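Local atomic coordinates of glucokinase (Enterococcus faecalis, PDB entry 2QM1), a protein that probably phosphorylates glucose at the expense of ATP, as a zinc-containing glucokinase of the ROK family that also binds magnesium. Residues B[44-47]-B[48-52]; B[150-154]-B[155-159]; B[11-15]-B[16-20]; B[61-65]-B[66-70]. One frame throughout, in Å; residues are numbered along the deposited sequence.

Contact 1 (B[44-47]-B[48-52]); sequences KHIV and PSIIE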
loop_
_atom_site.group_PDB
_atom_site.type_symbol
_atom_site.label_atom_id
_atom_site.label_comp_id
_atom_site.label_asym_id
_atom_site.label_seq_id
_atom_site.Cartn_x
_atom_site.Cartn_y
_atom_site.Cartn_z
ATOM N N LYS B 44 18.193 -28.254 5.721
ATOM C CA LYS B 44 17.466 -29.370 5.083
ATOM C C LYS B 44 16.663 -30.177 6.070
ATOM O O LYS B 44 15.828 -30.974 5.660
ATOM C CB LYS B 44 18.431 -30.330 4.392
ATOM C CG LYS B 44 19.415 -30.984 5.340
ATOM C CD LYS B 44 20.354 -31.893 4.592
ATOM C CE LYS B 44 19.880 -33.321 4.572
ATOM N NZ LYS B 44 20.947 -34.236 3.967
ATOM N N HIS B 45 16.948 -29.989 7.363
ATOM C CA HIS B 45 16.258 -30.706 8.458
ATOM C C HIS B 45 14.966 -30.014 8.953
ATOM O O HIS B 45 14.216 -30.593 9.726
ATOM C CB HIS B 45 17.234 -30.974 9.640
ATOM C CG HIS B 45 18.413 -31.821 9.265
ATOM N ND1 HIS B 45 18.285 -33.117 8.818
ATOM C CD2 HIS B 45 19.738 -31.542 9.227
ATOM C CE1 HIS B 45 19.480 -33.609 8.538
ATOM N NE2 HIS B 45 20.376 -32.667 8.768
ATOM N N ILE B 46 14.708 -28.786 8.501
ATOM C CA ILE B 46 13.590 -27.992 9.041
ATOM C C ILE B 46 12.239 -28.616 8.654
ATOM O O ILE B 46 11.472 -29.064 9.517
ATOM C CB ILE B 46 13.725 -26.517 8.614
ATOM C CG1 ILE B 46 14.969 -25.921 9.283
ATOM C CG2 ILE B 46 12.446 -25.647 8.935
ATOM C CD1 ILE B 46 15.288 -24.492 8.814
ATOM N N VAL B 47 11.993 -28.717 7.352
ATOM C CA VAL B 47 10.756 -29.293 6.885
ATOM C C VAL B 47 10.573 -30.730 7.389
ATOM O O VAL B 47 9.491 -31.041 7.863
ATOM C CB VAL B 47 10.547 -29.131 5.368
ATOM C CG1 VAL B 47 9.465 -30.108 4.848
ATOM C CG2 VAL B 47 10.184 -27.661 5.059
ATOM N N PRO B 48 11.614 -31.600 7.309
ATOM C CA PRO B 48 11.389 -32.924 7.929
ATOM C C PRO B 48 11.062 -32.868 9.446
ATOM O O PRO B 48 10.304 -33.702 9.941
ATOM C CB PRO B 48 12.722 -33.632 7.700
ATOM C CG PRO B 48 13.281 -32.935 6.412
ATOM C CD PRO B 48 12.936 -31.522 6.659
ATOM N N SER B 49 11.668 -31.934 10.180
ATOM C CA SER B 49 11.370 -31.824 11.601
ATOM C C SER B 49 9.894 -31.416 11.853
ATOM O O SER B 49 9.283 -31.832 12.842
ATOM C CB SER B 49 12.339 -30.876 12.304
ATOM O OG SER B 49 12.050 -29.557 11.965
ATOM N N ILE B 50 9.328 -30.637 10.930
ATOM C CA ILE B 50 7.965 -30.143 11.063
ATOM C C ILE B 50 7.042 -31.310 10.773
ATOM O O ILE B 50 6.081 -31.538 11.508
ATOM C CB ILE B 50 7.723 -28.951 10.088
ATOM C CG1 ILE B 50 8.583 -27.716 10.503
ATOM C CG2 ILE B 50 6.250 -28.640 9.946
ATOM C CD1 ILE B 50 8.439 -26.455 9.494
ATOM N N ILE B 51 7.345 -32.044 9.698
ATOM C CA ILE B 51 6.587 -33.243 9.337
ATOM C C ILE B 51 6.574 -34.254 10.485
ATOM O O ILE B 51 5.503 -34.753 10.895
ATOM C CB ILE B 51 7.201 -33.882 8.089
ATOM C CG1 ILE B 51 6.977 -32.960 6.851
ATOM C CG2 ILE B 51 6.697 -35.345 7.935
ATOM C CD1 ILE B 51 7.772 -33.408 5.589
ATOM N N GLU B 52 7.772 -34.563 10.997
ATOM C CA GLU B 52 7.929 -35.424 12.162
ATOM C C GLU B 52 7.187 -34.974 13.407
ATOM O O GLU B 52 6.616 -35.807 14.082
ATOM C CB GLU B 52 9.399 -35.649 12.506
ATOM C CG GLU B 52 9.646 -36.566 13.684
ATOM C CD GLU B 52 8.872 -37.898 13.624
ATOM O OE1 GLU B 52 8.482 -38.381 14.703
ATOM O OE2 GLU B 52 8.657 -38.460 12.523
#
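I46 and I50, one turn apart at the start of helix 46-60, lie side by side and point the same way, with I46 CG2 4.1 Å from I50 CD1. Both present the helix to the sheet, I46 reaching L13 and I50 reaching I11, I18 and F20. V47 and I51 make a second apolar contact, the side chains crossing at a slant: V47 CG1, placed anti to its own backbone N (chi1 163°), comes within 3.8 Å of I51 CD1, and these two side chains face helix 100-108. This is the tight part of the turn. The solvent side is looser. There K44 and P48 are exposed, and the ends of K44 and H45 lead away from the helix; the imidazole of H45 carries K44 CG over one face and bonds through NE2 to E41. The proline in the first turn has no N-H to offer a carbonyl. Between the two sides stands S49, whose OG donates to I46 O at 2.6 Å, in the carbonyl plane and on a lone pair. The same I46 O receives I50 N at 3.0 Å, while S49 N is bonded to H45 O at 2.9 Å and I51 N to V47 O at 3.0 Å. Two donors thus share one carbonyl, consistent with S49 lying against apolar I18 while its hydroxyl is engaged within the helix.

Contact 2 (B[150-154]-B[155-159]); sequences IVAAG and KLLHG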
loop_
_atom_site.group_PDB
_atom_site.type_symbol
_atom_site.label_atom_id
_atom_site.label_comp_id
_atom_site.label_asym_id
_atom_site.label_seq_id
_atom_site.Cartn_x
_atom_site.Cartn_y
_atom_site.Cartn_z
ATOM N N ILE B 150 -0.171 -6.594 5.217
ATOM C CA ILE B 150 -1.244 -5.712 4.739
ATOM C C ILE B 150 -2.439 -6.461 4.206
ATOM O O ILE B 150 -2.344 -7.231 3.250
ATOM C CB ILE B 150 -0.720 -4.744 3.603
ATOM C CG1 ILE B 150 0.459 -3.897 4.149
ATOM C CG2 ILE B 150 -1.924 -3.931 3.117
ATOM C CD1 ILE B 150 1.201 -2.816 3.187
ATOM N N VAL B 151 -3.565 -6.255 4.852
ATOM C CA VAL B 151 -4.831 -6.709 4.320
ATOM C C VAL B 151 -5.542 -5.448 3.762
ATOM O O VAL B 151 -5.698 -4.439 4.441
ATOM C CB VAL B 151 -5.663 -7.399 5.424
ATOM C CG1 VAL B 151 -7.034 -7.653 4.948
ATOM C CG2 VAL B 151 -4.993 -8.692 5.851
ATOM N N ALA B 152 -5.919 -5.495 2.494
ATOM C CA ALA B 152 -6.500 -4.334 1.861
ATOM C C ALA B 152 -7.627 -4.872 1.018
ATOM O O ALA B 152 -7.426 -5.888 0.298
ATOM C CB ALA B 152 -5.437 -3.661 0.957
ATOM N N ALA B 153 -8.787 -4.209 1.082
ATOM C CA ALA B 153 -10.031 -4.677 0.407
ATOM C C ALA B 153 -10.324 -6.155 0.661
ATOM O O ALA B 153 -10.771 -6.908 -0.236
ATOM C CB ALA B 153 -10.050 -4.330 -1.166
ATOM N N GLY B 154 -10.116 -6.565 1.907
ATOM C CA GLY B 154 -10.397 -7.940 2.285
ATOM C C GLY B 154 -9.354 -8.999 1.979
ATOM O O GLY B 154 -9.496 -10.152 2.414
ATOM N N LYS B 155 -8.269 -8.640 1.299
ATOM C CA LYS B 155 -7.244 -9.649 0.984
ATOM C C LYS B 155 -5.871 -9.279 1.432
ATOM O O LYS B 155 -5.445 -8.118 1.299
ATOM C CB LYS B 155 -7.178 -9.961 -0.527
ATOM C CG LYS B 155 -8.550 -10.277 -1.108
ATOM C CD LYS B 155 -8.522 -10.327 -2.588
ATOM C CE LYS B 155 -8.365 -11.759 -3.105
ATOM N NZ LYS B 155 -8.221 -11.713 -4.612
ATOM N N LEU B 156 -5.129 -10.307 1.831
ATOM C CA LEU B 156 -3.769 -10.117 2.249
ATOM C C LEU B 156 -2.968 -9.717 0.987
ATOM O O LEU B 156 -3.146 -10.331 -0.043
ATOM C CB LEU B 156 -3.248 -11.440 2.774
ATOM C CG LEU B 156 -2.295 -11.592 3.957
ATOM C CD1 LEU B 156 -1.483 -12.886 3.648
ATOM C CD2 LEU B 156 -1.387 -10.371 4.327
ATOM N N LEU B 157 -2.130 -8.693 1.046
ATOM C CA LEU B 157 -1.284 -8.351 -0.154
ATOM C C LEU B 157 0.106 -9.048 -0.261
ATOM O O LEU B 157 0.822 -9.184 0.722
ATOM C CB LEU B 157 -1.129 -6.847 -0.352
ATOM C CG LEU B 157 -2.435 -6.021 -0.255
ATOM C CD1 LEU B 157 -2.134 -4.631 -0.523
ATOM C CD2 LEU B 157 -3.534 -6.512 -1.224
ATOM N N HIS B 158 0.464 -9.456 -1.479
ATOM C CA HIS B 158 1.728 -10.122 -1.745
ATOM C C HIS B 158 2.568 -9.342 -2.738
ATOM O O HIS B 158 3.756 -9.370 -2.668
ATOM C CB HIS B 158 1.452 -11.572 -2.211
ATOM C CG HIS B 158 0.725 -12.367 -1.166
ATOM N ND1 HIS B 158 -0.653 -12.400 -1.074
ATOM C CD2 HIS B 158 1.184 -13.024 -0.074
ATOM C CE1 HIS B 158 -1.011 -13.105 -0.012
ATOM N NE2 HIS B 158 0.086 -13.500 0.608
ATOM N N GLY B 159 1.966 -8.632 -3.665
ATOM C CA GLY B 159 2.756 -8.038 -4.761
ATOM C C GLY B 159 3.384 -9.036 -5.732
ATOM O O GLY B 159 3.207 -10.280 -5.587
HETATM O O HOH W 1 1.384 -7.975 3.237
#
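A tight beta hairpin joins strand 146-152 to the short strand 155-156, outermost of its sheet within this chain, and is closed by a type I' turn from A152 to K155. A152 and K155 form its hydrogen-bonded pair, A152 N reaching K155 O at 2.9 Å and K155 N reaching A152 O at 3.0 Å. V151 and L156 follow as the non-hydrogen-bonded pair, and beyond them L157 N meets I150 O at 2.7 Å. A water extends this ladder, accepting from I150 N and donating to L157 O. Among the side chains, L157 meets both I150 and A152. Its CG is anti to its carbonyl carbon (chi1 -47°), which brings CD1 between I150 CG2 and A152 CB, 3.7 Å from each. On the face of V151 and L156 the packing is thinner, V151 CG2 standing 4.3 Å from L156 CD2, and L156 turns to N119 and L123 of helix 117-128. G154, with phi 82°, takes a turn position where a CB would press on the preceding carbonyl. The second subunit lies against the face carrying A152 and K155: A152 packs on its L157, K155 NZ of the second subunit bonds to A153 O of this chain, and the reciprocal bond is weak. The chemistry implies a two-sided hairpin, meeting the second subunit through apolar packing and a lysine-to-carbonyl bond, yet placing L156 against the magnesium ligand N119.

Contact 3 (B[11-15]-B[16-20]); sequences IDLGG and TTIKF
D12 and K19 lie side by side on one face of an antiparallel hairpin, joined by a salt bridge from D12 OD2 to K19 NZ at 3.3 Å. With CG anti to the backbone N (chi1 178°), the aspartate sets its carboxylate beside K19, and the lysine chain, bent near its end, brings the ammonium to it. Beneath them the backbones form a hydrogen-bonded pair: D12 N donates to K19 O at 2.7 Å, and K19 N returns to D12 O at 2.9 Å. A water donates to both D12 O and T17 O, bridging the two strands, with a weak link to the lysine NZ. Closer to the turn, G14 N bonds to T17 O at 2.8 Å. On the other face the contact is apolar. I18 is flanked by two residues of the first strand, its CG2 3.7 Å from I11 CG2 and its CG1 3.6 Å from L13 CD1, while I11 CG1 also meets F20 CD1 at 3.8 Å. All these side chains run the same way. Helix 46-60 closes over this face through I46, I50, S53 and I54; W33 stacks on the ring of F20, and T37 bonds by OG1 to G14 O. The short strand segments 11-13 and 17-20 run at 171° to each other, almost antiparallel, 4.6 Å apart at the closest approach of their axes. Such a hairpin, with an aspartate near the end of the first strand and a glycine-rich turn (DLGGT), is the phosphate-1 motif of the actin-like ATPase fold to which ROK kinases belong, where the loop is generally associated with the ATP phosphates.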
loop_
_atom_site.group_PDB
_atom_site.type_symbol
_atom_site.label_atom_id
_atom_site.label_comp_id
_atom_site.label_asym_id
_atom_site.label_seq_id
_atom_site.Cartn_x
_atom_site.Cartn_y
_atom_site.Cartn_z
ATOM N N ILE B 11 1.340 -23.375 11.958
ATOM C CA ILE B 11 2.774 -23.508 12.209
ATOM C C ILE B 11 3.364 -22.116 12.130
ATOM O O ILE B 11 3.130 -21.380 11.157
ATOM C CB ILE B 11 3.476 -24.425 11.192
ATOM C CG1 ILE B 11 2.843 -25.831 11.241
ATOM C CG2 ILE B 11 5.033 -24.431 11.449
ATOM C CD1 ILE B 11 2.861 -26.672 9.874
ATOM N N ASP B 12 4.129 -21.782 13.162
ATOM C CA ASP B 12 4.861 -20.541 13.220
ATOM C C ASP B 12 6.381 -20.850 13.214
ATOM O O ASP B 12 7.007 -21.090 14.251
ATOM C CB ASP B 12 4.357 -19.736 14.429
ATOM C CG ASP B 12 5.088 -18.440 14.619
ATOM O OD1 ASP B 12 5.998 -18.167 13.819
ATOM O OD2 ASP B 12 4.763 -17.705 15.597
ATOM N N LEU B 13 6.950 -20.837 12.011
ATOM C CA LEU B 13 8.353 -21.202 11.772
ATOM C C LEU B 13 9.243 -19.978 11.980
ATOM O O LEU B 13 9.214 -19.054 11.161
ATOM C CB LEU B 13 8.536 -21.731 10.322
ATOM C CG LEU B 13 9.986 -21.884 9.809
ATOM C CD1 LEU B 13 10.840 -22.802 10.700
ATOM C CD2 LEU B 13 10.152 -22.297 8.288
ATOM N N GLY B 14 10.022 -19.962 13.069
ATOM C CA GLY B 14 10.931 -18.836 13.348
ATOM C C GLY B 14 12.396 -19.238 13.309
ATOM O O GLY B 14 12.712 -20.418 13.303
ATOM N N GLY B 15 13.308 -18.267 13.292
ATOM C CA GLY B 15 14.761 -18.593 13.182
ATOM C C GLY B 15 15.341 -19.483 14.279
ATOM O O GLY B 15 16.331 -20.201 14.070
ATOM N N THR B 16 14.710 -19.442 15.452
ATOM C CA THR B 16 15.149 -20.206 16.640
ATOM C C THR B 16 14.208 -21.317 17.106
ATOM O O THR B 16 14.680 -22.369 17.589
ATOM C CB THR B 16 15.272 -19.271 17.861
ATOM O OG1 THR B 16 15.534 -17.936 17.421
ATOM C CG2 THR B 16 16.358 -19.727 18.745
ATOM N N THR B 17 12.897 -21.056 16.982
ATOM C CA THR B 17 11.824 -21.952 17.445
ATOM C C THR B 17 10.767 -22.166 16.354
ATOM O O THR B 17 10.547 -21.282 15.532
ATOM C CB THR B 17 11.073 -21.410 18.701
ATOM O OG1 THR B 17 11.785 -20.316 19.305
ATOM C CG2 THR B 17 10.861 -22.522 19.705
ATOM N N ILE B 18 10.143 -23.348 16.338
ATOM C CA ILE B 18 9.006 -23.603 15.448
ATOM C C ILE B 18 7.867 -23.920 16.408
ATOM O O ILE B 18 7.990 -24.836 17.241
ATOM C CB ILE B 18 9.234 -24.829 14.473
ATOM C CG1 ILE B 18 10.596 -24.732 13.747
ATOM C CG2 ILE B 18 8.021 -24.959 13.482
ATOM C CD1 ILE B 18 10.953 -25.988 12.886
ATOM N N LYS B 19 6.796 -23.136 16.321
ATOM C CA LYS B 19 5.656 -23.305 17.203
ATOM C C LYS B 19 4.482 -23.863 16.406
ATOM O O LYS B 19 4.302 -23.473 15.273
ATOM C CB LYS B 19 5.243 -21.971 17.754
ATOM C CG LYS B 19 6.319 -21.272 18.504
ATOM C CD LYS B 19 5.668 -20.374 19.511
ATOM C CE LYS B 19 6.428 -19.121 19.694
ATOM N NZ LYS B 19 6.188 -18.330 18.451
ATOM N N PHE B 20 3.690 -24.733 17.036
ATOM C CA PHE B 20 2.524 -25.372 16.414
ATOM C C PHE B 20 1.319 -25.118 17.291
ATOM O O PHE B 20 1.455 -24.947 18.531
ATOM C CB PHE B 20 2.727 -26.871 16.330
ATOM C CG PHE B 20 4.000 -27.286 15.671
ATOM C CD1 PHE B 20 4.000 -27.725 14.361
ATOM C CD2 PHE B 20 5.202 -27.285 16.372
ATOM C CE1 PHE B 20 5.187 -28.122 13.743
ATOM C CE2 PHE B 20 6.401 -27.666 15.747
ATOM C CZ PHE B 20 6.387 -28.104 14.443
HETATM O O HOH W 2 8.372 -19.459 16.129
#

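Contact 4 (B[61-65]-B[66-70]); sequences YNMKK and EDFVG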
loop_
_atom_site.group_PDB
_atom_site.type_symbol
_atom_site.label_atom_id
_atom_site.label_comp_id
_atom_site.label_asym_id
_atom_site.label_seq_id
_atom_site.Cartn_x
_atom_site.Cartn_y
_atom_site.Cartn_z
ATOM N N TYR B 61 -1.308 -38.824 20.530
ATOM C CA TYR B 61 -2.624 -38.567 21.099
ATOM C C TYR B 61 -3.703 -39.305 20.328
ATOM O O TYR B 61 -4.900 -39.027 20.491
ATOM C CB TYR B 61 -2.893 -37.054 21.151
ATOM C CG TYR B 61 -1.992 -36.402 22.160
ATOM C CD1 TYR B 61 -0.908 -35.669 21.754
ATOM C CD2 TYR B 61 -2.169 -36.612 23.531
ATOM C CE1 TYR B 61 -0.056 -35.099 22.664
ATOM C CE2 TYR B 61 -1.307 -36.050 24.468
ATOM C CZ TYR B 61 -0.249 -35.295 24.019
ATOM O OH TYR B 61 0.650 -34.704 24.876
ATOM N N ASN B 62 -3.269 -40.268 19.518
ATOM C CA ASN B 62 -4.192 -41.047 18.723
ATOM C C ASN B 62 -5.268 -40.172 18.109
ATOM O O ASN B 62 -6.448 -40.403 18.313
ATOM C CB ASN B 62 -4.796 -42.184 19.563
ATOM C CG ASN B 62 -3.779 -43.276 19.852
ATOM O OD1 ASN B 62 -3.578 -44.198 19.056
ATOM N ND2 ASN B 62 -3.129 -43.175 20.984
HETATM N N MSE B 63 -4.830 -39.154 17.384
HETATM C CA MSE B 63 -5.736 -38.190 16.774
HETATM C C MSE B 63 -6.282 -38.724 15.468
HETATM O O MSE B 63 -5.678 -39.579 14.867
HETATM C CB MSE B 63 -5.032 -36.848 16.582
HETATM C CG MSE B 63 -4.437 -36.342 17.856
HETATM SE SE MSE B 63 -3.890 -34.532 17.697
HETATM C CE MSE B 63 -5.702 -33.681 17.759
ATOM N N LYS B 64 -7.443 -38.232 15.051
ATOM C CA LYS B 64 -8.115 -38.698 13.817
ATOM C C LYS B 64 -7.744 -37.746 12.706
ATOM O O LYS B 64 -8.096 -36.561 12.753
ATOM C CB LYS B 64 -9.636 -38.687 13.980
ATOM C CG LYS B 64 -10.248 -39.933 14.560
ATOM C CD LYS B 64 -11.560 -39.595 15.258
ATOM C CE LYS B 64 -12.643 -39.292 14.253
ATOM N NZ LYS B 64 -13.995 -39.458 14.867
ATOM N N LYS B 65 -6.990 -38.258 11.733
ATOM C CA LYS B 65 -6.384 -37.432 10.666
ATOM C C LYS B 65 -7.400 -36.649 9.831
ATOM O O LYS B 65 -7.092 -35.585 9.288
ATOM C CB LYS B 65 -5.587 -38.345 9.737
ATOM C CG LYS B 65 -5.019 -37.676 8.514
ATOM C CD LYS B 65 -3.828 -38.472 7.997
ATOM C CE LYS B 65 -3.184 -37.761 6.851
ATOM N NZ LYS B 65 -3.973 -37.915 5.592
ATOM N N GLU B 66 -8.600 -37.197 9.721
ATOM C CA GLU B 66 -9.635 -36.627 8.876
ATOM C C GLU B 66 -10.433 -35.540 9.577
ATOM O O GLU B 66 -11.236 -34.882 8.945
ATOM C CB GLU B 66 -10.578 -37.723 8.416
ATOM C CG GLU B 66 -11.442 -38.333 9.522
ATOM C CD GLU B 66 -10.829 -39.530 10.240
ATOM O OE1 GLU B 66 -11.598 -40.192 10.968
ATOM O OE2 GLU B 66 -9.614 -39.824 10.098
ATOM N N ASP B 67 -10.237 -35.372 10.883
ATOM C CA ASP B 67 -10.721 -34.163 11.562
ATOM C C ASP B 67 -10.023 -32.898 11.076
ATOM O O ASP B 67 -10.559 -31.811 11.255
ATOM C CB ASP B 67 -10.502 -34.213 13.072
ATOM C CG ASP B 67 -11.539 -35.040 13.817
ATOM O OD1 ASP B 67 -12.390 -35.741 13.195
ATOM O OD2 ASP B 67 -11.444 -35.003 15.071
ATOM N N PHE B 68 -8.811 -33.021 10.533
ATOM C CA PHE B 68 -8.009 -31.842 10.166
ATOM C C PHE B 68 -8.460 -31.288 8.823
ATOM O O PHE B 68 -8.431 -32.020 7.817
ATOM C CB PHE B 68 -6.495 -32.148 10.111
ATOM C CG PHE B 68 -5.879 -32.428 11.471
ATOM C CD1 PHE B 68 -5.477 -33.698 11.798
ATOM C CD2 PHE B 68 -5.732 -31.420 12.416
ATOM C CE1 PHE B 68 -4.944 -33.966 13.039
ATOM C CE2 PHE B 68 -5.177 -31.689 13.650
ATOM C CZ PHE B 68 -4.777 -32.953 13.955
ATOM N N VAL B 69 -8.895 -30.018 8.818
ATOM C CA VAL B 69 -9.398 -29.368 7.582
ATOM C C VAL B 69 -8.195 -28.957 6.727
ATOM O O VAL B 69 -8.175 -29.101 5.478
ATOM C CB VAL B 69 -10.312 -28.151 7.921
ATOM C CG1 VAL B 69 -10.555 -27.257 6.680
ATOM C CG2 VAL B 69 -11.614 -28.622 8.580
ATOM N N GLY B 70 -7.174 -28.479 7.416
ATOM C CA GLY B 70 -5.841 -28.366 6.820
ATOM C C GLY B 70 -4.771 -27.762 7.710
ATOM O O GLY B 70 -4.976 -27.545 8.909
HETATM O O HOH W 3 -14.597 -36.923 14.012
HETATM O O HOH W 4 -8.703 -35.613 15.765
#
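Two torsions place the selenomethionine M63 against F68: M63 CG is anti to the carbonyl carbon (chi1 -54°), which with an extended chi2 sets SE near the ring, and the bend at chi3 of M63 (75°) turns CE to F68 CZ. There M63 CE stands 4.0 Å from F68 CZ, and M63 SE lies 5.5 Å from the F68 ring centroid, at the edge, the geometry of a Met-aromatic contact. The two side chains cross at about a right angle. K65 O also approaches the edge of this ring, 3.5 Å from F68 CD1, and it accepts a weak bond from F68 N. One residue earlier K64 O takes D67 N at 3.1 Å; the D67 N bond and the weak F68 N bond make two consecutive i to i+3 links. Charge is handled through water: K64 NZ and D67 OD1 are 4.4 Å apart, beyond a salt bridge, and one water accepts from K64 NZ at 2.7 Å while donating to D67 OD1. A second water links K64 N to D67 OD2, an oxygen that also forms a salt bridge with K7. E66 lies across the K64 chain, its OE1 3.6 Å from K64 CE. In the fold, N62 closes helix 46-60 as the C-prime residue of a Schellman motif, and the chain then turns into strand 68-75, with M63 and F68 tucked against I58 of that helix, I22 of strand 17-24 and K7 of strand 7-13.

Contacts 1, 3 and 4 belong to one layered unit, whereas contact 2 lies in the second sheet. Contacts 3 and 1 are 11 Å apart between centres and touch directly: L13 CD1 packs on I46 CG2 at 3.7 Å, and I18 CD1 on I50 CG1 at 3.8 Å, helix against hairpin. Contact 4 is 21 Å from contact 3 between centres, but strands 7-13 and 68-75 are neighbours in the same sheet. The magnesium ion, bound by N116, N119 and G148, is about 6 Å from the side chain of L156 in contact 2 and about 12 Å from that of D12 in contact 3, while contacts 1 and 4 lie away from the metal sites.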